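Local coordinates for GARP domain-containing protein (Trypanosoma brucei brucei TREU927, PDB 6XZ6) that acts as a trypanosome receptor for the host complement regulator factor H, binding its domain D5, and increases parasite transmission to tsetse flies, at residues Arg33-Ala47 and Thr188-Lys202. Residues are numbered along the deposited sequence; the frame is centred on the assembly and turned at random.
Sequences RRFEAVGALEESKKA and TAETVRAADAADDAK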
ATOM      1  N   ARG A  33      -8.920   3.162  -2.552  1.00 18.14           N
ATOM      2  CA  ARG A  33      -8.635   4.582  -2.364  1.00 16.44           C
ATOM      3  C   ARG A  33      -8.658   5.351  -3.680  1.00 21.76           C
ATOM      4  O   ARG A  33      -9.242   6.431  -3.735  1.00 23.21           O
ATOM      5  CB  ARG A  33      -7.304   4.768  -1.632  1.00 14.23           C
ATOM      6  CG  ARG A  33      -7.284   4.162  -0.207  1.00 16.86           C
ATOM      7  CD  ARG A  33      -8.316   4.761   0.725  1.00 15.45           C
ATOM      8  NE  ARG A  33      -8.793   3.744   1.661  1.00 57.15           N
ATOM      9  CZ  ARG A  33      -9.663   3.965   2.648  1.00 89.33           C
ATOM     10  NH1 ARG A  33     -10.028   2.974   3.452  1.00 93.83           N
ATOM     11  NH2 ARG A  33     -10.151   5.187   2.859  1.00 69.83           N
ATOM     12  N   ARG A  34      -8.054   4.769  -4.738  1.00 18.63           N
ATOM     13  CA  ARG A  34      -8.019   5.296  -6.106  1.00 20.35           C
ATOM     14  C   ARG A  34      -9.433   5.407  -6.680  1.00 24.43           C
ATOM     15  O   ARG A  34      -9.753   6.424  -7.265  1.00 26.62           O
ATOM     16  CB  ARG A  34      -7.142   4.417  -7.025  1.00 24.89           C
ATOM     17  CG  ARG A  34      -5.730   4.960  -7.289  1.00 32.28           C
ATOM     18  CD  ARG A  34      -5.036   4.205  -8.430  1.00 38.19           C
ATOM     19  NE  ARG A  34      -3.997   3.330  -7.895  1.00 51.81           N
ATOM     20  CZ  ARG A  34      -4.027   1.998  -7.919  1.00 77.02           C
ATOM     21  NH1 ARG A  34      -3.053   1.296  -7.346  1.00 62.78           N
ATOM     22  NH2 ARG A  34      -5.029   1.355  -8.525  1.00 60.24           N
ATOM     23  N   PHE A  35     -10.285   4.392  -6.472  1.00 19.80           N
ATOM     24  CA  PHE A  35     -11.698   4.369  -6.881  1.00 20.02           C
ATOM     25  C   PHE A  35     -12.494   5.437  -6.139  1.00 24.74           C
ATOM     26  O   PHE A  35     -13.207   6.218  -6.765  1.00 24.97           O
ATOM     27  CB  PHE A  35     -12.300   2.982  -6.633  1.00 22.04           C
ATOM     28  CG  PHE A  35     -11.905   1.923  -7.634  1.00 23.91           C
ATOM     29  CD1 PHE A  35     -11.565   2.271  -8.941  1.00 26.30           C
ATOM     30  CD2 PHE A  35     -11.990   0.562  -7.304  1.00 25.20           C
ATOM     31  CE1 PHE A  35     -11.266   1.288  -9.880  1.00 28.39           C
ATOM     32  CE2 PHE A  35     -11.694  -0.422  -8.242  1.00 28.27           C
ATOM     33  CZ  PHE A  35     -11.349  -0.050  -9.531  1.00 27.78           C
ATOM     34  N   GLU A  36     -12.300   5.524  -4.808  1.00 21.76           N
ATOM     35  CA  GLU A  36     -12.922   6.517  -3.936  1.00 21.62           C
ATOM     36  C   GLU A  36     -12.580   7.960  -4.360  1.00 24.22           C
ATOM     37  O   GLU A  36     -13.480   8.795  -4.412  1.00 24.21           O
ATOM     38  CB  GLU A  36     -12.554   6.239  -2.462  1.00 21.90           C
ATOM     39  CG  GLU A  36     -13.286   7.142  -1.491  1.00 25.06           C
ATOM     40  CD  GLU A  36     -12.911   6.974  -0.040  1.00 41.88           C
ATOM     41  OE1 GLU A  36     -13.311   7.844   0.765  1.00 56.07           O
ATOM     42  OE2 GLU A  36     -12.209   5.993   0.295  1.00 30.89           O
ATOM     43  N   ALA A  37     -11.295   8.241  -4.672  1.00 20.85           N
ATOM     44  CA  ALA A  37     -10.832   9.554  -5.131  1.00 20.72           C
ATOM     45  C   ALA A  37     -11.475   9.913  -6.478  1.00 26.51           C
ATOM     46  O   ALA A  37     -11.945  11.036  -6.649  1.00 28.34           O
ATOM     47  CB  ALA A  37      -9.314   9.569  -5.242  1.00 19.95           C
ATOM     48  N   VAL A  38     -11.550   8.944  -7.398  1.00 23.15           N
ATOM     49  CA  VAL A  38     -12.161   9.090  -8.727  1.00 24.59           C
ATOM     50  C   VAL A  38     -13.664   9.395  -8.581  1.00 29.49           C
ATOM     51  O   VAL A  38     -14.181  10.259  -9.273  1.00 31.20           O
ATOM     52  CB  VAL A  38     -11.870   7.822  -9.606  1.00 29.26           C
ATOM     53  CG1 VAL A  38     -12.862   7.679 -10.782  1.00 31.44           C
ATOM     54  CG2 VAL A  38     -10.426   7.838 -10.106  1.00 26.91           C
ATOM     55  N   GLY A  39     -14.336   8.686  -7.681  1.00 25.02           N
ATOM     56  CA  GLY A  39     -15.748   8.898  -7.394  1.00 25.17           C
ATOM     57  C   GLY A  39     -16.001  10.263  -6.803  1.00 27.27           C
ATOM     58  O   GLY A  39     -16.867  10.978  -7.284  1.00 28.88           O
ATOM     59  N   ALA A  40     -15.205  10.652  -5.788  1.00 22.04           N
ATOM     60  CA  ALA A  40     -15.268  11.951  -5.122  1.00 21.18           C
ATOM     61  C   ALA A  40     -15.039  13.092  -6.101  1.00 25.95           C
ATOM     62  O   ALA A  40     -15.798  14.048  -6.089  1.00 26.98           O
ATOM     63  CB  ALA A  40     -14.261  12.007  -4.002  1.00 19.98           C
ATOM     64  N   LEU A  41     -14.039  12.967  -6.995  1.00 22.83           N
ATOM     65  CA  LEU A  41     -13.741  13.965  -8.026  1.00 22.33           C
ATOM     66  C   LEU A  41     -14.879  14.132  -9.040  1.00 34.22           C
ATOM     67  O   LEU A  41     -15.271  15.261  -9.329  1.00 37.57           O
ATOM     68  CB  LEU A  41     -12.403  13.667  -8.717  1.00 19.92           C
ATOM     69  CG  LEU A  41     -12.062  14.466  -9.962  1.00 23.39           C
ATOM     70  CD1 LEU A  41     -11.907  15.943  -9.660  1.00 23.12           C
ATOM     71  CD2 LEU A  41     -10.820  13.941 -10.598  1.00 24.64           C
ATOM     72  N   GLU A  42     -15.399  13.038  -9.586  1.00 32.78           N
ATOM     73  CA  GLU A  42     -16.483  13.108 -10.551  1.00 35.40           C
ATOM     74  C   GLU A  42     -17.766  13.687  -9.955  1.00 39.48           C
ATOM     75  O   GLU A  42     -18.453  14.442 -10.631  1.00 40.01           O
ATOM     76  CB  GLU A  42     -16.686  11.753 -11.211  1.00 39.22           C
ATOM     77  CG  GLU A  42     -15.512  11.385 -12.118  1.00 56.99           C
ATOM     78  CD  GLU A  42     -15.282  12.229 -13.363  1.00109.96           C
ATOM     79  OE1 GLU A  42     -16.272  12.581 -14.048  1.00123.88           O
ATOM     80  OE2 GLU A  42     -14.102  12.529 -13.660  1.00114.98           O
ATOM     81  N   GLU A  43     -18.031  13.439  -8.677  1.00 37.68           N
ATOM     82  CA  GLU A  43     -19.173  14.053  -7.988  1.00 40.89           C
ATOM     83  C   GLU A  43     -18.967  15.567  -7.860  1.00 45.65           C
ATOM     84  O   GLU A  43     -19.930  16.317  -8.010  1.00 48.30           O
ATOM     85  CB  GLU A  43     -19.388  13.452  -6.593  1.00 43.14           C
ATOM     86  CG  GLU A  43     -20.753  12.796  -6.432  1.00 62.59           C
ATOM     87  CD  GLU A  43     -21.783  13.587  -5.641  1.00 90.27           C
ATOM     88  OE1 GLU A  43     -22.203  13.099  -4.565  1.00 94.52           O
ATOM     89  OE2 GLU A  43     -22.184  14.681  -6.102  1.00 80.39           O
ATOM     90  N   SER A  44     -17.704  16.019  -7.606  1.00 37.88           N
ATOM     91  CA  SER A  44     -17.368  17.444  -7.486  1.00 34.01           C
ATOM     92  C   SER A  44     -17.496  18.139  -8.824  1.00 36.69           C
ATOM     93  O   SER A  44     -17.892  19.303  -8.872  1.00 37.80           O
ATOM     94  CB  SER A  44     -15.991  17.642  -6.870  1.00 30.33           C
ATOM     95  OG  SER A  44     -14.929  17.325  -7.750  1.00 25.81           O
ATOM     96  N   LYS A  45     -17.227  17.415  -9.913  1.00 31.42           N
ATOM     97  CA  LYS A  45     -17.386  17.960 -11.255  1.00 31.62           C
ATOM     98  C   LYS A  45     -18.880  18.033 -11.638  1.00 42.83           C
ATOM     99  O   LYS A  45     -19.271  18.952 -12.357  1.00 44.23           O
ATOM    100  CB  LYS A  45     -16.569  17.169 -12.271  1.00 32.03           C
ATOM    101  CG  LYS A  45     -15.069  17.450 -12.229  1.00 36.87           C
ATOM    102  CD  LYS A  45     -14.378  16.650 -13.316  1.00 45.26           C
ATOM    103  CE  LYS A  45     -12.880  16.794 -13.323  1.00 58.90           C
ATOM    104  NZ  LYS A  45     -12.237  15.619 -13.983  1.00 72.13           N
ATOM    105  N   LYS A  46     -19.729  17.106 -11.113  1.00 43.14           N
ATOM    106  CA  LYS A  46     -21.182  17.119 -11.384  1.00 45.90           C
ATOM    107  C   LYS A  46     -21.849  18.245 -10.606  1.00 48.68           C
ATOM    108  O   LYS A  46     -22.784  18.855 -11.109  1.00 51.37           O
ATOM    109  CB  LYS A  46     -21.878  15.763 -11.085  1.00 50.52           C
ATOM    110  CG  LYS A  46     -21.478  14.615 -12.025  1.00 67.12           C
ATOM    111  CD  LYS A  46     -21.983  13.245 -11.525  1.00 80.01           C
ATOM    112  CE  LYS A  46     -20.923  12.152 -11.578  1.00 86.09           C
ATOM    113  NZ  LYS A  46     -21.069  11.148 -10.476  1.00 81.27           N
ATOM    114  N   ALA A  47     -21.384  18.506  -9.381  1.00 42.20           N
ATOM    115  CA  ALA A  47     -21.865  19.592  -8.530  1.00 42.60           C
ATOM    116  C   ALA A  47     -21.495  20.949  -9.157  1.00 46.65           C
ATOM    117  O   ALA A  47     -22.317  21.863  -9.134  1.00 48.17           O
ATOM    118  CB  ALA A  47     -21.253  19.462  -7.142  1.00 42.05           C
ATOM    119  N   THR A 188      -7.087  11.151   0.385  1.00 23.20           N
ATOM    120  CA  THR A 188      -8.431  10.621   0.107  1.00 24.34           C
ATOM    121  C   THR A 188      -9.481  11.457   0.856  1.00 28.88           C
ATOM    122  O   THR A 188     -10.495  11.815   0.260  1.00 32.46           O
ATOM    123  CB  THR A 188      -8.514   9.099   0.344  1.00 28.62           C
ATOM    124  OG1 THR A 188      -7.380   8.466  -0.251  1.00 27.53           O
ATOM    125  CG2 THR A 188      -9.775   8.496  -0.257  1.00 20.93           C
ATOM    126  N   ALA A 189      -9.224  11.793   2.128  1.00 22.40           N
ATOM    127  CA  ALA A 189     -10.119  12.620   2.949  1.00 23.68           C
ATOM    128  C   ALA A 189     -10.307  14.025   2.345  1.00 28.48           C
ATOM    129  O   ALA A 189     -11.426  14.546   2.338  1.00 30.19           O
ATOM    130  CB  ALA A 189      -9.582  12.726   4.372  1.00 24.40           C
ATOM    131  N   GLU A 190      -9.220  14.617   1.821  1.00 23.08           N
ATOM    132  CA  GLU A 190      -9.219  15.921   1.151  1.00 22.17           C
ATOM    133  C   GLU A 190     -10.085  15.894  -0.138  1.00 25.07           C
ATOM    134  O   GLU A 190     -10.663  16.935  -0.472  1.00 26.59           O
ATOM    135  CB  GLU A 190      -7.786  16.329   0.777  1.00 21.77           C
ATOM    136  CG  GLU A 190      -6.892  16.804   1.906  1.00 36.88           C
ATOM    137  CD  GLU A 190      -5.400  16.861   1.582  1.00 66.37           C
ATOM    138  OE1 GLU A 190      -5.040  17.014   0.390  1.00 74.05           O
ATOM    139  OE2 GLU A 190      -4.582  16.757   2.528  1.00 51.38           O
ATOM    140  N   THR A 191     -10.124  14.756  -0.896  1.00 19.11           N
ATOM    141  CA  THR A 191     -10.962  14.674  -2.116  1.00 20.23           C
ATOM    142  C   THR A 191     -12.428  14.606  -1.718  1.00 29.41           C
ATOM    143  O   THR A 191     -13.271  15.293  -2.306  1.00 31.95           O
ATOM    144  CB  THR A 191     -10.632  13.517  -3.090  1.00 31.05           C
ATOM    145  OG1 THR A 191      -9.260  13.103  -3.037  1.00 28.14           O
ATOM    146  CG2 THR A 191     -10.993  13.874  -4.515  1.00 37.94           C
ATOM    147  N   VAL A 192     -12.725  13.806  -0.686  1.00 26.30           N
ATOM    148  CA  VAL A 192     -14.075  13.639  -0.156  1.00 28.10           C
ATOM    149  C   VAL A 192     -14.583  14.981   0.399  1.00 33.36           C
ATOM    150  O   VAL A 192     -15.714  15.350   0.103  1.00 34.53           O
ATOM    151  CB  VAL A 192     -14.112  12.475   0.878  1.00 31.91           C
ATOM    152  CG1 VAL A 192     -15.418  12.435   1.643  1.00 33.82           C
ATOM    153  CG2 VAL A 192     -13.829  11.121   0.215  1.00 30.45           C
ATOM    154  N   ARG A 193     -13.716  15.735   1.133  1.00 28.77           N
ATOM    155  CA  ARG A 193     -14.020  17.041   1.746  1.00 28.26           C
ATOM    156  C   ARG A 193     -14.372  18.083   0.704  1.00 31.24           C
ATOM    157  O   ARG A 193     -15.312  18.848   0.898  1.00 34.61           O
ATOM    158  CB  ARG A 193     -12.843  17.519   2.603  1.00 27.40           C
ATOM    159  CG  ARG A 193     -13.254  18.148   3.919  1.00 46.33           C
ATOM    160  CD  ARG A 193     -12.070  18.555   4.791  1.00 66.93           C
ATOM    161  NE  ARG A 193     -11.270  17.409   5.252  1.00 74.65           N
ATOM    162  CZ  ARG A 193      -9.992  17.214   4.931  1.00 88.04           C
ATOM    163  NH1 ARG A 193      -9.349  18.088   4.160  1.00 72.42           N
ATOM    164  NH2 ARG A 193      -9.346  16.147   5.382  1.00 75.83           N
ATOM    165  N   ALA A 194     -13.643  18.095  -0.410  1.00 24.30           N
ATOM    166  CA  ALA A 194     -13.862  18.999  -1.523  1.00 24.17           C
ATOM    167  C   ALA A 194     -15.096  18.591  -2.322  1.00 29.41           C
ATOM    168  O   ALA A 194     -15.794  19.454  -2.832  1.00 31.29           O
ATOM    169  CB  ALA A 194     -12.625  19.027  -2.408  1.00 23.51           C
ATOM    170  N   ALA A 195     -15.400  17.296  -2.401  1.00 27.52           N
ATOM    171  CA  ALA A 195     -16.611  16.796  -3.081  1.00 29.02           C
ATOM    172  C   ALA A 195     -17.849  17.234  -2.319  1.00 35.80           C
ATOM    173  O   ALA A 195     -18.845  17.602  -2.936  1.00 38.27           O
ATOM    174  CB  ALA A 195     -16.578  15.286  -3.169  1.00 29.61           C
ATOM    175  N   ASP A 196     -17.776  17.218  -0.975  1.00 34.04           N
ATOM    176  CA  ASP A 196     -18.863  17.656  -0.079  1.00 37.33           C
ATOM    177  C   ASP A 196     -19.024  19.161  -0.168  1.00 42.77           C
ATOM    178  O   ASP A 196     -20.147  19.649  -0.206  1.00 44.82           O
ATOM    179  CB  ASP A 196     -18.585  17.259   1.392  1.00 39.97           C
ATOM    180  CG  ASP A 196     -18.465  15.762   1.671  1.00 55.46           C
ATOM    181  OD1 ASP A 196     -18.936  14.953   0.823  1.00 55.52           O
ATOM    182  OD2 ASP A 196     -17.896  15.396   2.740  1.00 64.92           O
ATOM    183  N   ALA A 197     -17.889  19.895  -0.212  1.00 37.48           N
ATOM    184  CA  ALA A 197     -17.826  21.348  -0.346  1.00 36.91           C
ATOM    185  C   ALA A 197     -18.500  21.803  -1.648  1.00 41.81           C
ATOM    186  O   ALA A 197     -19.263  22.773  -1.614  1.00 45.66           O
ATOM    187  CB  ALA A 197     -16.380  21.800  -0.316  1.00 35.64           C
ATOM    188  N   ALA A 198     -18.260  21.080  -2.774  1.00 34.70           N
ATOM    189  CA  ALA A 198     -18.873  21.365  -4.073  1.00 34.38           C
ATOM    190  C   ALA A 198     -20.381  21.063  -4.058  1.00 42.47           C
ATOM    191  O   ALA A 198     -21.145  21.830  -4.615  1.00 44.04           O
ATOM    192  CB  ALA A 198     -18.179  20.588  -5.176  1.00 33.05           C
ATOM    193  N   ASP A 199     -20.813  19.989  -3.389  1.00 41.76           N
ATOM    194  CA  ASP A 199     -22.235  19.624  -3.281  1.00 45.55           C
ATOM    195  C   ASP A 199     -23.024  20.687  -2.542  1.00 50.58           C
ATOM    196  O   ASP A 199     -24.066  21.114  -3.036  1.00 51.29           O
ATOM    197  CB  ASP A 199     -22.408  18.257  -2.589  1.00 49.17           C
ATOM    198  CG  ASP A 199     -22.224  17.057  -3.504  1.00 67.29           C
ATOM    199  OD1 ASP A 199     -22.527  17.178  -4.720  1.00 70.08           O
ATOM    200  OD2 ASP A 199     -21.803  15.986  -3.004  1.00 72.86           O
ATOM    201  N   ASP A 200     -22.502  21.131  -1.382  1.00 47.79           N
ATOM    202  CA  ASP A 200     -23.086  22.171  -0.526  1.00 50.16           C
ATOM    203  C   ASP A 200     -23.291  23.475  -1.306  1.00 54.63           C
ATOM    204  O   ASP A 200     -24.347  24.096  -1.173  1.00 58.56           O
ATOM    205  CB  ASP A 200     -22.185  22.442   0.705  1.00 51.61           C
ATOM    206  CG  ASP A 200     -22.003  21.304   1.713  1.00 65.39           C
ATOM    207  OD1 ASP A 200     -22.647  20.234   1.544  1.00 66.19           O
ATOM    208  OD2 ASP A 200     -21.208  21.475   2.663  1.00 72.27           O
ATOM    209  N   ALA A 201     -22.280  23.876  -2.120  1.00 46.16           N
ATOM    210  CA  ALA A 201     -22.294  25.066  -2.963  1.00 44.67           C
ATOM    211  C   ALA A 201     -23.299  24.902  -4.104  1.00 49.33           C
ATOM    212  O   ALA A 201     -24.043  25.838  -4.367  1.00 50.09           O
ATOM    213  CB  ALA A 201     -20.899  25.352  -3.505  1.00 42.41           C
ATOM    214  N   LYS A 202     -23.337  23.724  -4.777  1.00 46.08           N
ATOM    215  CA  LYS A 202     -24.302  23.399  -5.846  1.00 47.41           C
ATOM    216  C   LYS A 202     -25.726  23.620  -5.310  1.00 56.96           C
ATOM    217  O   LYS A 202     -26.535  24.280  -5.960  1.00 59.67           O
ATOM    218  CB  LYS A 202     -24.141  21.926  -6.303  1.00 48.82           C
ATOM    219  CG  LYS A 202     -25.381  21.345  -7.009  1.00 60.13           C
ATOM    220  CD  LYS A 202     -25.424  19.822  -7.015  1.00 65.09           C
ATOM    221  CE  LYS A 202     -26.061  19.236  -5.775  1.00 72.57           C
ATOM    222  NZ  LYS A 202     -25.903  17.757  -5.728  1.00 80.91           N
TER
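Ala40, Ser44 and Ala47 pack on Thr191, Ala195 and Ala198 where the first and last long helices of this elongated helical bundle, 4-61 and 165-208, run side by side. Their N-to-C directions are 18° apart, and small side chains let the axes close to 8.2 Å. The methyl of Ala195 reaches the other backbone, its CB 3.3 Å from Ala40 O, while Ala40 CB lies against Thr191 CG2. Thr191 CG2 is anti to the backbone N of its residue and faces the Ala37-Leu41 backbone; OG1, beside its own N, turns back to bond Ala187 O. Thr188 behaves alike: OG1 bonds Leu184 O, and CG2 sits 3.5 Å from Glu36 CD. The extended Glu36 chain (chi1 -174°) crosses Thr188 at about a right angle and carries OE1 to Val192 CG2. Ser44 presents CB to Ala195, whereas its OG folds back on its own helix and donates to Leu41 O at 2.6 Å, an oxygen also bonded by Lys45 N. Helix 67-125 covers this side, with Ala90 on Ser44 and Ala93 on Thr191. Farther along, the carboxylates of Glu43 and Asp199, planes 44° apart, bring two like charges close together, which probably raises the pKa of one or both; Lys202 NZ probably offsets some of the charge, forming a salt bridge to Asp199 OD1 at 3.6 Å. At the root of that side chain, Lys202 CB rests 3.4 Å from Ala47 O.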